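Local coordinates for subtilisin-like protein (Prochloron didemni, PDB 4H6V), which is the protease domain of a patellamide maturation enzyme of the subtilisin family and probably acts as a serine endopeptidase on precursor peptides, at residues N19-I24 / R85-P90. Sequence-based numbering, arbitrary orientation.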
loop_
_atom_site.group_PDB
_atom_site.type_symbol
_atom_site.label_atom_id
_atom_site.label_comp_id
_atom_site.label_asym_id
_atom_site.label_seq_id
_atom_site.Cartn_x
_atom_site.Cartn_y
_atom_site.Cartn_z
ATOM N N ASN A 19 10.660 7.276 13.358
ATOM C CA ASN A 19 11.656 6.253 13.045
ATOM C C ASN A 19 11.106 5.153 12.150
ATOM O O ASN A 19 11.877 4.323 11.650
ATOM C CB ASN A 19 12.267 5.658 14.311
ATOM C CG ASN A 19 13.114 6.661 15.062
ATOM O OD1 ASN A 19 12.780 7.053 16.176
ATOM N ND2 ASN A 19 14.194 7.114 14.438
ATOM N N ILE A 20 9.787 5.148 11.945
ATOM C CA ILE A 20 9.155 4.165 11.062
ATOM C C ILE A 20 9.023 4.802 9.685
ATOM O O ILE A 20 8.432 5.874 9.544
ATOM C CB ILE A 20 7.790 3.666 11.605
ATOM C CG1 ILE A 20 7.959 2.964 12.964
ATOM C CG2 ILE A 20 7.065 2.753 10.579
ATOM C CD1 ILE A 20 8.837 1.720 12.954
ATOM N N ARG A 21 9.603 4.142 8.681
ATOM C CA ARG A 21 9.766 4.733 7.368
ATOM C C ARG A 21 8.884 4.053 6.328
ATOM O O ARG A 21 8.967 2.839 6.134
ATOM C CB ARG A 21 11.234 4.696 6.929
ATOM C CG ARG A 21 12.190 5.323 7.925
ATOM C CD ARG A 21 13.563 5.558 7.299
ATOM N NE ARG A 21 14.527 5.931 8.334
ATOM C CZ ARG A 21 15.837 6.073 8.146
ATOM N NH1 ARG A 21 16.388 5.881 6.946
ATOM N NH2 ARG A 21 16.601 6.411 9.174
ATOM N N VAL A 22 8.031 4.848 5.689
ATOM C CA VAL A 22 7.106 4.370 4.673
ATOM C C VAL A 22 7.444 5.019 3.328
ATOM O O VAL A 22 7.419 6.245 3.179
ATOM C CB VAL A 22 5.632 4.673 5.066
ATOM C CG1 VAL A 22 4.655 4.142 3.996
ATOM C CG2 VAL A 22 5.323 4.100 6.433
ATOM N N ALA A 23 7.773 4.190 2.342
ATOM C CA ALA A 23 8.163 4.687 1.037
ATOM C C ALA A 23 6.971 4.674 0.089
ATOM O O ALA A 23 6.211 3.702 0.059
ATOM C CB ALA A 23 9.302 3.830 0.464
ATOM N N ILE A 24 6.799 5.765 -0.654
ATOM C CA ILE A 24 5.781 5.826 -1.704
ATOM C C ILE A 24 6.502 5.728 -3.036
ATOM O O ILE A 24 7.271 6.621 -3.401
ATOM C CB ILE A 24 4.975 7.172 -1.696
ATOM C CG1 ILE A 24 4.403 7.505 -0.310
ATOM C CG2 ILE A 24 3.887 7.152 -2.790
ATOM C CD1 ILE A 24 3.336 6.538 0.196
ATOM N N ARG A 85 7.822 8.710 9.015
ATOM C CA ARG A 85 8.751 9.311 8.069
ATOM C C ARG A 85 8.406 8.803 6.672
ATOM O O ARG A 85 8.318 7.593 6.456
ATOM C CB ARG A 85 10.178 8.922 8.450
ATOM C CG ARG A 85 11.315 9.472 7.571
ATOM C CD ARG A 85 12.652 9.102 8.244
ATOM N NE ARG A 85 13.924 9.481 7.589
ATOM C CZ ARG A 85 14.066 10.069 6.402
ATOM N NH1 ARG A 85 13.011 10.369 5.663
ATOM N NH2 ARG A 85 15.283 10.355 5.943
ATOM N N GLY A 86 8.187 9.723 5.741
ATOM C CA GLY A 86 7.877 9.357 4.362
ATOM C C GLY A 86 9.078 9.448 3.447
ATOM O O GLY A 86 9.851 10.401 3.514
ATOM N N LEU A 87 9.228 8.450 2.581
ATOM C CA LEU A 87 10.258 8.470 1.550
ATOM C C LEU A 87 9.553 8.479 0.203
ATOM O O LEU A 87 8.896 7.504 -0.161
ATOM C CB LEU A 87 11.150 7.228 1.662
ATOM C CG LEU A 87 11.897 7.020 2.981
ATOM C CD1 LEU A 87 12.490 5.608 3.063
ATOM C CD2 LEU A 87 12.979 8.086 3.155
ATOM N N ILE A 88 9.662 9.590 -0.512
ATOM C CA ILE A 88 9.023 9.714 -1.808
ATOM C C ILE A 88 10.043 9.243 -2.834
ATOM O O ILE A 88 11.093 9.866 -2.997
ATOM C CB ILE A 88 8.551 11.169 -2.085
ATOM C CG1 ILE A 88 7.601 11.660 -0.975
ATOM C CG2 ILE A 88 7.925 11.301 -3.487
ATOM C CD1 ILE A 88 6.435 10.734 -0.641
ATOM N N VAL A 89 9.735 8.126 -3.489
ATOM C CA VAL A 89 10.658 7.505 -4.445
ATOM C C VAL A 89 10.056 7.547 -5.855
ATOM O O VAL A 89 9.060 6.868 -6.127
ATOM C CB VAL A 89 10.991 6.044 -4.052
ATOM C CG1 VAL A 89 12.010 5.434 -5.032
ATOM C CG2 VAL A 89 11.495 5.964 -2.604
ATOM N N PRO A 90 10.658 8.344 -6.756
ATOM C CA PRO A 90 10.149 8.390 -8.127
ATOM C C PRO A 90 10.510 7.103 -8.861
ATOM O O PRO A 90 11.641 6.617 -8.744
ATOM C CB PRO A 90 10.877 9.590 -8.750
ATOM C CG PRO A 90 12.062 9.880 -7.844
ATOM C CD PRO A 90 11.969 9.006 -6.613
#
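Arg21 and Arg85 run side by side off the same face of two neighbouring parallel strands, their extended chains pointing the same way. Arg21 NE and Arg85 NE come within 3.7 Å, Arg85 NE lying over one face of the Arg21 guanidinium, nearer the edge of the group than its middle, and the two planes are turned 39° apart. The first torsions differ: in Arg85, CG is anti to the backbone N (chi1 -180°), in Arg21 anti to the carbonyl carbon (chi1 -54°), and from there Arg21 CD and Arg85 CD meet at 3.8 Å. Each head has a polar partner further out, Arg21 NH1 on Ala114 O and Arg85 NH1 on Thr42 OG1. Further along this face Ala23 CB packs 4.0 Å from Leu87 CB. The other face is apolar: Ile24 and Ile88 also point the same way, with Ile88 CD1 3.8 Å from Ile24 CG1, and helix 62-70 packs on Val22 and Ile24. Between the faces runs a ladder of five backbone hydrogen bonds, among them Val22 N to Arg85 O at 2.9 Å and Ile24 N to Leu87 O at 2.8 Å. Strand 21-26 is an inner strand of the parallel subtilisin sheet, between 85-90 and 118-121, and ends in Asp26, the predicted charge-relay aspartate. Pairing two like charges is probably tolerable because both guanidinium groups donate hydrogen bonds to neighbouring oxygens, while their methylenes, lying alongside each other, make the packing contact.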